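Local coordinates for F1 capsule-anchoring protein (Yersinia pestis, PDB 2XET) that probably assembles and secretes F1 capsular antigen subunits at the outer membrane as the Caf1A usher, here its C-terminal domain, at residues A[1-13]-A[75-87]. Residues are numbered along the deposited sequence; the frame is centred on the assembly and turned at random. Where two conformers were deposited one is given.
Sequences GGRLFLHLKRSDN and ISGAYRLSTTCIL. With SO4 (sulfate ion), chain D; SO4 (sulfate ion), chain C.
Arg3 reaches from strand 2-10 to the loop that precedes strand 79-87, and its contacts change atom by atom. From CB, CG lies between the backbone N and the carbonyl carbon (chi1 68°), which sends the chain toward the 75-78 loop; CG passes 3.2 Å from Gly77 O and lies against the methyl of Ala78; CD still borders Gly77 O, and the bend at chi3 then swings the guanidinium so that its edge faces the loop. There NH1 donates twice, to Ile75 O at 2.8 Å and to Gly77 O at 2.9 Å, both near the guanidinium plane. NE and NH2 turn the other edge to a sulfate, probably from the crystallisation liquor, which Gly1 N also binds; with both edges engaged, the group's rotation is fixed in this crystal.

Beyond Arg3 the two strands run parallel, paired from Leu4-Tyr79 to Arg10-Cys85, inside a domain of the PapC C-terminal family in the transthyretin clan, a beta-sandwich fold. Strand 2-10 lies between strands 79-87 and 39-45. Backbone bonds such as Leu81 N to Phe5 O hold the middle tightly, whereas Lys9 N to Thr83 O is weak.

On the face of Leu4, Leu6 and Leu8, Leu4 CD1 meets Leu81 CD1 at 3.6 Å, the two side chains crossing nearly at right angles, while Thr83 CG2 touches both Leu6 CD1 and Leu8 CD2. Cys85, on the same face, is tied to Cys63 by a disulfide. On the face of Phe5 and His7, Arg80 NH1 lies 3.5 Å from Phe5 CB, the ring and guanidinium planes 53° apart, and a second sulfate accepts from NH1 and NH2.

At the far end Leu87 CD2 sits over one face of the Arg10 guanidinium, 3.8 Å from CZ, while NE and NH2 grip the Asp12 carboxylate side-on; Ser11 OG accepts a nearly straight bond from Leu87 N.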
loop_
_atom_site.group_PDB
_atom_site.type_symbol
_atom_site.label_atom_id
_atom_site.label_comp_id
_atom_site.label_asym_id
_atom_site.label_seq_id
_atom_site.Cartn_x
_atom_site.Cartn_y
_atom_site.Cartn_z
ATOM N N GLY A 1 15.575 -7.312 -0.857
ATOM C CA GLY A 1 14.712 -6.162 -1.262
ATOM C C GLY A 1 14.271 -5.308 -0.090
ATOM O O GLY A 1 14.740 -5.487 1.036
ATOM N N GLY A 2 13.370 -4.370 -0.366
ATOM C CA GLY A 2 12.862 -3.457 0.647
ATOM C C GLY A 2 11.671 -4.002 1.406
ATOM O O GLY A 2 10.756 -4.557 0.816
ATOM N N ARG A 3 11.682 -3.808 2.724
ATOM C CA ARG A 3 10.547 -4.183 3.545
ATOM C C ARG A 3 10.079 -2.988 4.359
ATOM O O ARG A 3 10.894 -2.169 4.843
ATOM C CB ARG A 3 10.872 -5.400 4.424
ATOM C CG ARG A 3 11.889 -5.158 5.501
ATOM C CD ARG A 3 12.613 -6.436 5.986
ATOM N NE ARG A 3 13.593 -6.940 5.012
ATOM C CZ ARG A 3 14.843 -6.485 4.839
ATOM N NH1 ARG A 3 15.339 -5.458 5.540
ATOM N NH2 ARG A 3 15.625 -7.048 3.920
ATOM N N LEU A 4 8.762 -2.881 4.506
ATOM C CA LEU A 4 8.187 -1.728 5.186
ATOM C C LEU A 4 6.794 -1.965 5.721
ATOM O O LEU A 4 6.049 -2.792 5.182
ATOM C CB LEU A 4 8.163 -0.523 4.241
ATOM C CG LEU A 4 6.918 -0.400 3.358
ATOM C CD1 LEU A 4 6.724 1.069 3.010
ATOM C CD2 LEU A 4 7.127 -1.251 2.147
ATOM N N PHE A 5 6.476 -1.213 6.775
ATOM C CA PHE A 5 5.126 -1.023 7.281
ATOM C C PHE A 5 4.623 0.226 6.559
ATOM O O PHE A 5 5.271 1.298 6.645
ATOM C CB PHE A 5 5.143 -0.729 8.785
ATOM C CG PHE A 5 5.594 -1.901 9.632
ATOM C CD1 PHE A 5 4.666 -2.826 10.116
ATOM C CD2 PHE A 5 6.942 -2.071 9.939
ATOM C CE1 PHE A 5 5.088 -3.911 10.893
ATOM C CE2 PHE A 5 7.369 -3.162 10.706
ATOM C CZ PHE A 5 6.437 -4.077 11.179
ATOM N N LEU A 6 3.491 0.099 5.869
ATOM C CA LEU A 6 2.913 1.233 5.144
ATOM C C LEU A 6 1.548 1.638 5.693
ATOM O O LEU A 6 0.603 0.839 5.678
ATOM C CB LEU A 6 2.788 0.879 3.655
ATOM C CG LEU A 6 2.301 1.979 2.719
ATOM C CD1 LEU A 6 3.302 3.137 2.685
ATOM C CD2 LEU A 6 2.081 1.390 1.326
ATOM N N HIS A 7 1.463 2.859 6.232
ATOM C CA HIS A 7 0.207 3.361 6.756
ATOM C C HIS A 7 -0.512 4.089 5.649
ATOM O O HIS A 7 0.003 5.072 5.123
ATOM C CB HIS A 7 0.439 4.330 7.939
ATOM C CG HIS A 7 -0.815 4.759 8.629
ATOM N ND1 HIS A 7 -0.891 5.927 9.362
ATOM C CD2 HIS A 7 -2.038 4.180 8.714
ATOM C CE1 HIS A 7 -2.111 6.054 9.857
ATOM N NE2 HIS A 7 -2.827 5.011 9.478
ATOM N N LEU A 8 -1.685 3.581 5.278
ATOM C CA LEU A 8 -2.464 4.144 4.183
ATOM C C LEU A 8 -3.627 4.953 4.714
ATOM O O LEU A 8 -4.247 4.558 5.680
ATOM C CB LEU A 8 -3.000 3.005 3.294
ATOM C CG LEU A 8 -1.957 2.217 2.498
ATOM C CD1 LEU A 8 -2.559 0.864 2.090
ATOM C CD2 LEU A 8 -1.473 3.002 1.270
ATOM N N LYS A 9 -3.936 6.079 4.071
ATOM C CA LYS A 9 -5.173 6.808 4.372
ATOM C C LYS A 9 -5.757 7.243 3.030
ATOM O O LYS A 9 -4.992 7.618 2.132
ATOM C CB LYS A 9 -4.907 8.016 5.282
ATOM C CG LYS A 9 -6.179 8.693 5.807
ATOM C CD LYS A 9 -5.914 9.736 6.894
ATOM C CE LYS A 9 -4.844 10.738 6.451
ATOM N NZ LYS A 9 -4.707 11.925 7.328
ATOM N N ARG A 10 -7.087 7.169 2.889
ATOM C CA ARG A 10 -7.720 7.576 1.645
ATOM C C ARG A 10 -7.593 9.094 1.450
ATOM O O ARG A 10 -7.444 9.845 2.430
ATOM C CB ARG A 10 -9.205 7.195 1.653
ATOM C CG ARG A 10 -9.449 5.673 1.549
ATOM C CD ARG A 10 -10.803 5.307 2.172
ATOM N NE ARG A 10 -11.918 6.123 1.688
ATOM C CZ ARG A 10 -13.066 5.629 1.213
ATOM N NH1 ARG A 10 -13.268 4.329 1.142
ATOM N NH2 ARG A 10 -14.025 6.455 0.822
ATOM N N SER A 11 -7.701 9.544 0.188
ATOM C CA SER A 11 -7.659 10.983 -0.123
ATOM C C SER A 11 -8.816 11.795 0.526
ATOM O O SER A 11 -8.706 13.035 0.692
ATOM C CB SER A 11 -7.576 11.219 -1.633
ATOM O OG SER A 11 -8.527 10.432 -2.325
ATOM N N ASP A 12 -9.899 11.110 0.902
ATOM C CA ASP A 12 -11.023 11.754 1.592
ATOM C C ASP A 12 -10.855 11.727 3.124
ATOM O O ASP A 12 -11.788 11.991 3.869
ATOM C CB ASP A 12 -12.376 11.175 1.112
ATOM C CG ASP A 12 -12.614 9.719 1.527
ATOM O OD1 ASP A 12 -11.709 9.084 2.098
ATOM O OD2 ASP A 12 -13.742 9.222 1.230
ATOM N N ASN A 13 -9.647 11.386 3.578
ATOM C CA ASN A 13 -9.297 11.303 5.020
ATOM C C ASN A 13 -9.958 10.177 5.829
ATOM O O ASN A 13 -9.902 10.202 7.068
ATOM C CB ASN A 13 -9.470 12.658 5.755
ATOM C CG ASN A 13 -8.603 12.766 7.005
ATOM O OD1 ASN A 13 -7.422 12.451 6.974
ATOM N ND2 ASN A 13 -9.192 13.227 8.101
ATOM N N ILE A 75 20.242 -3.289 4.743
ATOM C CA ILE A 75 19.797 -3.219 6.140
ATOM C C ILE A 75 18.787 -4.334 6.446
ATOM O O ILE A 75 18.110 -4.809 5.536
ATOM C CB ILE A 75 19.187 -1.844 6.480
ATOM C CG1 ILE A 75 17.972 -1.551 5.577
ATOM C CG2 ILE A 75 20.249 -0.760 6.332
ATOM C CD1 ILE A 75 16.969 -0.563 6.182
ATOM N N SER A 76 18.712 -4.759 7.709
ATOM C CA SER A 76 17.824 -5.877 8.089
ATOM C C SER A 76 16.470 -5.450 8.635
ATOM O O SER A 76 15.583 -6.298 8.795
ATOM C CB SER A 76 18.502 -6.778 9.136
ATOM O OG SER A 76 18.676 -6.068 10.355
ATOM N N GLY A 77 16.323 -4.155 8.939
ATOM C CA GLY A 77 15.111 -3.610 9.551
ATOM C C GLY A 77 13.994 -3.276 8.580
ATOM O O GLY A 77 14.004 -3.716 7.429
ATOM N N ALA A 78 13.026 -2.489 9.068
ATOM C CA ALA A 78 11.819 -2.182 8.310
ATOM C C ALA A 78 11.433 -0.719 8.539
ATOM O O ALA A 78 11.407 -0.244 9.671
ATOM C CB ALA A 78 10.687 -3.109 8.725
ATOM N N TYR A 79 11.174 -0.012 7.449
ATOM C CA TYR A 79 10.708 1.375 7.533
ATOM C C TYR A 79 9.260 1.449 7.994
ATOM O O TYR A 79 8.478 0.529 7.761
ATOM C CB TYR A 79 10.826 2.009 6.159
ATOM C CG TYR A 79 12.253 2.253 5.780
ATOM C CD1 TYR A 79 12.975 3.286 6.370
ATOM C CD2 TYR A 79 12.904 1.428 4.854
ATOM C CE1 TYR A 79 14.298 3.521 6.023
ATOM C CE2 TYR A 79 14.220 1.653 4.511
ATOM C CZ TYR A 79 14.915 2.686 5.102
ATOM O OH TYR A 79 16.234 2.919 4.801
ATOM N N ARG A 80 8.909 2.571 8.623
ATOM C CA ARG A 80 7.555 2.876 9.039
ATOM C C ARG A 80 7.168 4.090 8.185
ATOM O O ARG A 80 7.581 5.221 8.500
ATOM C CB ARG A 80 7.623 3.232 10.525
ATOM C CG ARG A 80 6.351 3.320 11.276
ATOM C CD ARG A 80 5.727 1.989 11.608
ATOM N NE ARG A 80 4.407 2.273 12.126
ATOM C CZ ARG A 80 3.418 1.399 12.205
ATOM N NH1 ARG A 80 3.594 0.139 11.808
ATOM N NH2 ARG A 80 2.249 1.800 12.683
ATOM N N LEU A 81 6.465 3.845 7.073
ATOM C CA LEU A 81 6.151 4.915 6.123
ATOM C C LEU A 81 4.650 5.176 6.011
ATOM O O LEU A 81 3.829 4.309 6.348
ATOM C CB LEU A 81 6.699 4.550 4.744
ATOM C CG LEU A 81 8.197 4.248 4.562
ATOM C CD1 LEU A 81 8.553 4.215 3.089
ATOM C CD2 LEU A 81 9.070 5.271 5.289
ATOM N N SER A 82 4.306 6.371 5.522
ATOM C CA SER A 82 2.913 6.747 5.305
ATOM C C SER A 82 2.737 7.297 3.906
ATOM O O SER A 82 3.639 7.958 3.374
ATOM C CB SER A 82 2.467 7.818 6.303
ATOM O OG SER A 82 2.467 7.340 7.644
ATOM N N THR A 83 1.581 7.032 3.305
ATOM C CA THR A 83 1.270 7.666 2.031
ATOM C C THR A 83 -0.242 7.805 1.823
ATOM O O THR A 83 -1.035 7.226 2.560
ATOM C CB THR A 83 1.941 6.935 0.847
ATOM O OG1 THR A 83 1.931 7.792 -0.305
ATOM C CG2 THR A 83 1.221 5.597 0.530
ATOM N N THR A 84 -0.619 8.640 0.868
ATOM C CA THR A 84 -2.023 8.784 0.512
ATOM C C THR A 84 -2.422 7.741 -0.492
ATOM O O THR A 84 -1.667 7.421 -1.411
ATOM C CB THR A 84 -2.281 10.152 -0.133
ATOM O OG1 THR A 84 -1.816 11.166 0.742
ATOM C CG2 THR A 84 -3.762 10.377 -0.395
ATOM N N CYS A 85 -3.631 7.222 -0.311
ATOM C CA CYS A 85 -4.235 6.338 -1.291
ATOM C C CYS A 85 -5.332 7.154 -2.005
ATOM O O CYS A 85 -6.379 7.466 -1.419
ATOM C CB CYS A 85 -4.787 5.098 -0.581
ATOM S SG CYS A 85 -4.965 3.599 -1.581
ATOM N N ILE A 86 -5.063 7.506 -3.254
ATOM C CA ILE A 86 -5.940 8.416 -3.985
ATOM C C ILE A 86 -7.111 7.616 -4.553
ATOM O O ILE A 86 -6.925 6.667 -5.337
ATOM C CB ILE A 86 -5.155 9.184 -5.083
ATOM C CG1 ILE A 86 -4.141 10.133 -4.421
ATOM C CG2 ILE A 86 -6.105 9.933 -6.001
ATOM C CD1 ILE A 86 -3.176 10.844 -5.399
ATOM N N LEU A 87 -8.318 7.991 -4.147
ATOM C CA LEU A 87 -9.520 7.217 -4.560
ATOM C C LEU A 87 -9.717 7.222 -6.068
ATOM O O LEU A 87 -9.592 8.277 -6.721
ATOM C CB LEU A 87 -10.782 7.768 -3.885
ATOM C CG LEU A 87 -10.840 7.392 -2.403
ATOM C CD1 LEU A 87 -11.654 8.385 -1.579
ATOM C CD2 LEU A 87 -11.384 5.935 -2.221
HETATM S S SO4 D . 13.229 -8.808 1.560
HETATM O O1 SO4 D . 12.907 -9.035 2.978
HETATM O O2 SO4 D . 12.513 -7.633 1.107
HETATM O O3 SO4 D . 14.676 -8.613 1.462
HETATM O O4 SO4 D . 12.820 -9.999 0.805
HETATM S S SO4 C . 0.097 -1.411 11.995
HETATM O O1 SO4 C . 1.443 -1.970 11.896
HETATM O O2 SO4 C . 0.115 0.033 12.242
HETATM O O3 SO4 C . -0.648 -1.672 10.782
HETATM O O4 SO4 C . -0.578 -2.029 13.134
HETATM O O HOH W 1 13.744 -2.209 4.466
#